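Local coordinates for lipoprotein (Streptococcus pneumoniae, PDB 3CX3), which binds zinc and probably serves as the extracellular solute-binding lipoprotein of an ABC transporter for zinc uptake, at residues A90-T95 and K127-E131; L164-F168 and L272-S277. All coordinates share one frame; numbering follows the deposited sequence.

Contact 1 of 2, residues A90-T95 and K127-E131; sequences ASEGMT and KAGEE
M94 reaches E131 and K127 because its CG stands anti to the carbonyl carbon (chi1 -70°) and the chain, straight at chi2, bends at chi3, which lays the selenium and the terminal methyl against the helix. M94 is selenomethionine; a long, unbranched, apolar chain suits a loop residue that must lie down on a helix flank. Its SE rests 4.0 Å from E131 CB, the two side chains crossing at about a right angle, while its CE packs 3.9 Å from K127 CB. The CG of E130 borders the same methyl.

E131 has CG anti to the backbone N (chi1 -156°) and runs out extended, carrying its methylene CG to 3.1 Å from A90 O and its carboxylate past the small A90 side chain, where OE2 lies 3.5 Å from CB. That oxygen is hydrogen-bonded to H65 ND1.

A type II beta turn from S91 to M94 is closed by M94 N bonding to S91 O. G93, with a positive phi of 95°, takes the turn position where a CB would jam against the preceding carbonyl. One water donates to T95 O (2.8 Å) and accepts from K127 NZ (2.8 Å).

With no direct hydrogen bond across it, the contact fastens the loop after strand 86-89 to helix 125-142 by the selenomethionine chain, the methylenes of E131 and one bridging water, while H65 satisfies the buried E131 carboxylate.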
loop_
_atom_site.group_PDB
_atom_site.type_symbol
_atom_site.label_atom_id
_atom_site.label_comp_id
_atom_site.label_asym_id
_atom_site.label_seq_id
_atom_site.Cartn_x
_atom_site.Cartn_y
_atom_site.Cartn_z
ATOM N N ALA A 90 -9.353 6.778 3.982
ATOM C CA ALA A 90 -8.407 7.698 3.362
ATOM C C ALA A 90 -8.475 7.692 1.859
ATOM O O ALA A 90 -8.046 8.650 1.218
ATOM C CB ALA A 90 -6.987 7.420 3.846
ATOM N N SER A 91 -9.025 6.620 1.285
ATOM C CA SER A 91 -9.189 6.538 -0.156
ATOM C C SER A 91 -10.611 6.823 -0.572
ATOM O O SER A 91 -10.993 6.540 -1.708
ATOM C CB SER A 91 -8.780 5.157 -0.679
ATOM O OG SER A 91 -9.644 4.135 -0.193
ATOM N N GLU A 92 -11.408 7.370 0.340
ATOM C CA GLU A 92 -12.827 7.516 0.074
ATOM C C GLU A 92 -13.065 8.424 -1.125
ATOM O O GLU A 92 -12.520 9.520 -1.211
ATOM C CB GLU A 92 -13.535 8.045 1.297
ATOM C CG GLU A 92 -15.043 7.902 1.248
ATOM C CD GLU A 92 -15.697 8.784 2.279
ATOM O OE1 GLU A 92 -16.853 8.508 2.659
ATOM O OE2 GLU A 92 -15.035 9.749 2.715
ATOM N N GLY A 93 -13.872 7.938 -2.065
ATOM C CA GLY A 93 -14.092 8.624 -3.328
ATOM C C GLY A 93 -13.182 8.135 -4.440
ATOM O O GLY A 93 -13.594 8.114 -5.600
HETATM N N MSE A 94 -11.947 7.762 -4.103
HETATM C CA MSE A 94 -10.972 7.279 -5.112
HETATM C C MSE A 94 -11.452 6.056 -5.858
HETATM O O MSE A 94 -11.832 5.062 -5.256
HETATM C CB MSE A 94 -9.631 6.948 -4.477
HETATM C CG MSE A 94 -8.873 8.159 -3.993
HETATM SE SE MSE A 94 -7.179 7.556 -3.330
HETATM C CE MSE A 94 -6.477 6.632 -4.888
ATOM N N THR A 95 -11.410 6.136 -7.177
ATOM C CA THR A 95 -12.007 5.121 -8.027
ATOM C C THR A 95 -11.005 3.983 -8.200
ATOM O O THR A 95 -9.912 4.203 -8.715
ATOM C CB THR A 95 -12.494 5.734 -9.398
ATOM O OG1 THR A 95 -11.764 5.187 -10.495
ATOM C CG2 THR A 95 -12.329 7.253 -9.415
ATOM N N LYS A 127 -1.396 8.409 -7.021
ATOM C CA LYS A 127 -2.501 7.959 -6.192
ATOM C C LYS A 127 -2.141 7.967 -4.725
ATOM O O LYS A 127 -3.018 8.132 -3.868
ATOM C CB LYS A 127 -3.006 6.589 -6.632
ATOM C CG LYS A 127 -3.665 6.632 -8.025
ATOM C CD LYS A 127 -4.202 5.281 -8.434
ATOM C CE LYS A 127 -4.763 5.289 -9.835
ATOM N NZ LYS A 127 -6.065 6.010 -9.900
ATOM N N ALA A 128 -0.866 7.792 -4.407
ATOM C CA ALA A 128 -0.469 8.048 -3.051
ATOM C C ALA A 128 -0.804 9.530 -2.835
ATOM O O ALA A 128 -1.493 9.884 -1.883
ATOM C CB ALA A 128 1.003 7.763 -2.855
ATOM N N GLY A 129 -0.365 10.382 -3.760
ATOM C CA GLY A 129 -0.658 11.814 -3.713
ATOM C C GLY A 129 -2.094 12.169 -3.400
ATOM O O GLY A 129 -2.360 12.868 -2.417
ATOM N N GLU A 130 -3.027 11.677 -4.215
ATOM C CA GLU A 130 -4.444 11.969 -3.971
ATOM C C GLU A 130 -4.962 11.520 -2.597
ATOM O O GLU A 130 -5.890 12.138 -2.045
ATOM C CB GLU A 130 -5.384 11.523 -5.107
ATOM C CG GLU A 130 -4.957 10.372 -5.989
ATOM C CD GLU A 130 -5.552 10.506 -7.412
ATOM O OE1 GLU A 130 -4.775 10.759 -8.377
ATOM O OE2 GLU A 130 -6.800 10.396 -7.544
ATOM N N GLU A 131 -4.337 10.483 -2.040
ATOM C CA GLU A 131 -4.783 9.915 -0.778
ATOM C C GLU A 131 -4.273 10.724 0.393
ATOM O O GLU A 131 -4.943 10.803 1.426
ATOM C CB GLU A 131 -4.352 8.455 -0.652
ATOM C CG GLU A 131 -5.240 7.683 0.290
ATOM C CD GLU A 131 -4.807 6.261 0.471
ATOM O OE1 GLU A 131 -4.230 5.683 -0.472
ATOM O OE2 GLU A 131 -5.049 5.707 1.562
HETATM O O HOH W 1 -7.833 5.762 -7.697
#

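Contact 2 of 2, residues L164-F168 and L272-S277; sequences LTKKF and LEENMS
L164, F168 and M276 supply the apolar part of this contact between two nearly parallel helix segments, whose axes approach to 11.4 Å at an angle of 12°, a wide spacing filled by long or bulky side chains. L164 has CG anti to the backbone N (chi1 -177°), which sends its branches across: CD1 touches both M276 SE (3.7 Å) and E273 CB, and CD2 lies near E273 and L272.

The aromatic interactions belong to F168. M276, a selenomethionine, places its CB over one face of the ring, offset toward the rim, in a CH-pi contact 4.0 Å from the centroid. Its chain bends at chi3, bringing CE to 3.7 Å from F168 CG; SE stands above the ring at a distance, 5.0 Å from the centroid, as a Met-aromatic contact. The flexible, unbranched chain of M276 can follow the flat ring. K171 adds a cation-pi contact to the same ring.

Polar contacts lie toward the surface. E273 OE1 approaches the F168 ring at its edge, in plane, 3.8 Å from CE2, with carboxylate and ring planes 78° apart. The same oxygen lies 3.2 Å from K167 CE, but K167 NZ remains 4.3 Å away, beyond a salt bridge, so attraction is probably modest.

The contact joins helix 147-173, the long helix spanning two sheet-bearing lobes as in other metal-binding proteins of ABC transporters, to the C-terminal helix 268-281. P125, at the start of helix 125-142, packs on M276 and T165, and N275 is tied to N256 after strand 252-254.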
loop_
_atom_site.group_PDB
_atom_site.type_symbol
_atom_site.label_atom_id
_atom_site.label_comp_id
_atom_site.label_asym_id
_atom_site.label_seq_id
_atom_site.Cartn_x
_atom_site.Cartn_y
_atom_site.Cartn_z
ATOM N N LEU A 164 8.605 12.070 -8.602
ATOM C CA LEU A 164 8.946 10.659 -8.689
ATOM C C LEU A 164 8.424 10.035 -10.008
ATOM O O LEU A 164 9.169 9.332 -10.704
ATOM C CB LEU A 164 8.425 9.941 -7.426
ATOM C CG LEU A 164 8.643 8.451 -7.103
ATOM C CD1 LEU A 164 9.978 7.928 -7.628
ATOM C CD2 LEU A 164 8.536 8.195 -5.607
ATOM N N THR A 165 7.165 10.320 -10.354
ATOM C CA THR A 165 6.567 9.926 -11.653
ATOM C C THR A 165 7.364 10.449 -12.849
ATOM O O THR A 165 7.479 9.761 -13.860
ATOM C CB THR A 165 5.085 10.411 -11.807
ATOM O OG1 THR A 165 4.281 9.896 -10.743
ATOM C CG2 THR A 165 4.475 9.936 -13.123
ATOM N N LYS A 166 7.891 11.667 -12.724
ATOM C CA LYS A 166 8.702 12.313 -13.771
ATOM C C LYS A 166 10.099 11.720 -13.928
ATOM O O LYS A 166 10.545 11.440 -15.049
ATOM C CB LYS A 166 8.839 13.813 -13.513
ATOM C CG LYS A 166 8.000 14.657 -14.418
ATOM C CD LYS A 166 6.782 15.171 -13.711
ATOM C CE LYS A 166 6.469 16.582 -14.173
ATOM N NZ LYS A 166 7.682 17.462 -14.118
ATOM N N LYS A 167 10.794 11.555 -12.807
ATOM C CA LYS A 167 12.104 10.926 -12.808
ATOM C C LYS A 167 11.995 9.566 -13.483
ATOM O O LYS A 167 12.796 9.244 -14.360
ATOM C CB LYS A 167 12.635 10.807 -11.376
ATOM C CG LYS A 167 14.066 10.289 -11.216
ATOM C CD LYS A 167 14.497 10.440 -9.758
ATOM C CE LYS A 167 15.593 9.472 -9.388
ATOM N NZ LYS A 167 16.923 10.056 -9.684
ATOM N N PHE A 168 10.960 8.812 -13.122
ATOM C CA PHE A 168 10.803 7.431 -13.568
ATOM C C PHE A 168 10.104 7.141 -14.902
ATOM O O PHE A 168 10.307 6.072 -15.479
ATOM C CB PHE A 168 10.172 6.598 -12.454
ATOM C CG PHE A 168 11.165 6.115 -11.466
ATOM C CD1 PHE A 168 11.816 4.907 -11.658
ATOM C CD2 PHE A 168 11.506 6.895 -10.374
ATOM C CE1 PHE A 168 12.767 4.471 -10.754
ATOM C CE2 PHE A 168 12.455 6.455 -9.459
ATOM C CZ PHE A 168 13.078 5.245 -9.654
ATOM N N LEU A 272 8.872 4.023 -1.548
ATOM C CA LEU A 272 8.245 3.802 -2.848
ATOM C C LEU A 272 9.314 3.895 -3.931
ATOM O O LEU A 272 9.504 2.954 -4.709
ATOM C CB LEU A 272 7.101 4.800 -3.087
ATOM C CG LEU A 272 6.219 4.724 -4.343
ATOM C CD1 LEU A 272 5.667 3.333 -4.648
ATOM C CD2 LEU A 272 5.086 5.693 -4.204
ATOM N N GLU A 273 10.040 5.014 -3.937
ATOM C CA GLU A 273 11.109 5.231 -4.887
ATOM C C GLU A 273 12.144 4.119 -4.862
ATOM O O GLU A 273 12.614 3.691 -5.931
ATOM C CB GLU A 273 11.791 6.583 -4.652
ATOM C CG GLU A 273 13.129 6.739 -5.364
ATOM C CD GLU A 273 13.458 8.180 -5.744
ATOM O OE1 GLU A 273 14.244 8.382 -6.704
ATOM O OE2 GLU A 273 12.937 9.110 -5.097
ATOM N N GLU A 274 12.522 3.658 -3.668
ATOM C CA GLU A 274 13.560 2.623 -3.571
ATOM C C GLU A 274 13.153 1.332 -4.299
ATOM O O GLU A 274 13.945 0.735 -5.017
ATOM C CB GLU A 274 13.933 2.327 -2.125
ATOM C CG GLU A 274 14.754 1.053 -2.005
ATOM C CD GLU A 274 15.316 0.827 -0.630
ATOM O OE1 GLU A 274 16.551 0.621 -0.538
ATOM O OE2 GLU A 274 14.534 0.856 0.352
ATOM N N ASN A 275 11.912 0.907 -4.115
ATOM C CA ASN A 275 11.421 -0.250 -4.845
ATOM C C ASN A 275 11.171 0.088 -6.304
ATOM O O ASN A 275 11.203 -0.790 -7.156
ATOM C CB ASN A 275 10.182 -0.832 -4.175
ATOM C CG ASN A 275 10.465 -1.307 -2.765
ATOM O OD1 ASN A 275 11.146 -2.319 -2.559
ATOM N ND2 ASN A 275 9.961 -0.563 -1.782
HETATM N N MSE A 276 10.961 1.363 -6.606
HETATM C CA MSE A 276 10.877 1.772 -8.000
HETATM C C MSE A 276 12.218 1.672 -8.708
HETATM O O MSE A 276 12.250 1.339 -9.896
HETATM C CB MSE A 276 10.253 3.144 -8.132
HETATM C CG MSE A 276 8.779 3.101 -7.849
HETATM SE SE MSE A 276 7.971 4.841 -7.896
HETATM C CE MSE A 276 8.026 5.190 -9.814
ATOM N N SER A 277 13.308 1.936 -7.976
ATOM C CA SER A 277 14.682 1.660 -8.435
ATOM C C SER A 277 14.835 0.222 -8.899
ATOM O O SER A 277 15.082 -0.061 -10.077
ATOM C CB SER A 277 15.688 1.851 -7.293
ATOM O OG SER A 277 16.049 3.195 -7.116
#

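In the fold
Contact 1 and contact 2 lie in series along the chain, with centres 19 Å apart and nearest atoms about 5 Å apart without touching. Helix 125-142 relates them: residues 127-131 belong to contact 1, while P125 at its start packs against contact 2, and helix 147-173 follows it in the chain. Contact 1 adjoins the sheet ending in strand 86-89, whereas contact 2 uses a helix that follows strand 252-254 of the other sheet. Zinc is bound by H44, H120, H184 and E259; neither contact supplies a ligand, the side chains of E131 and L272 each being about 13 Å from the metal.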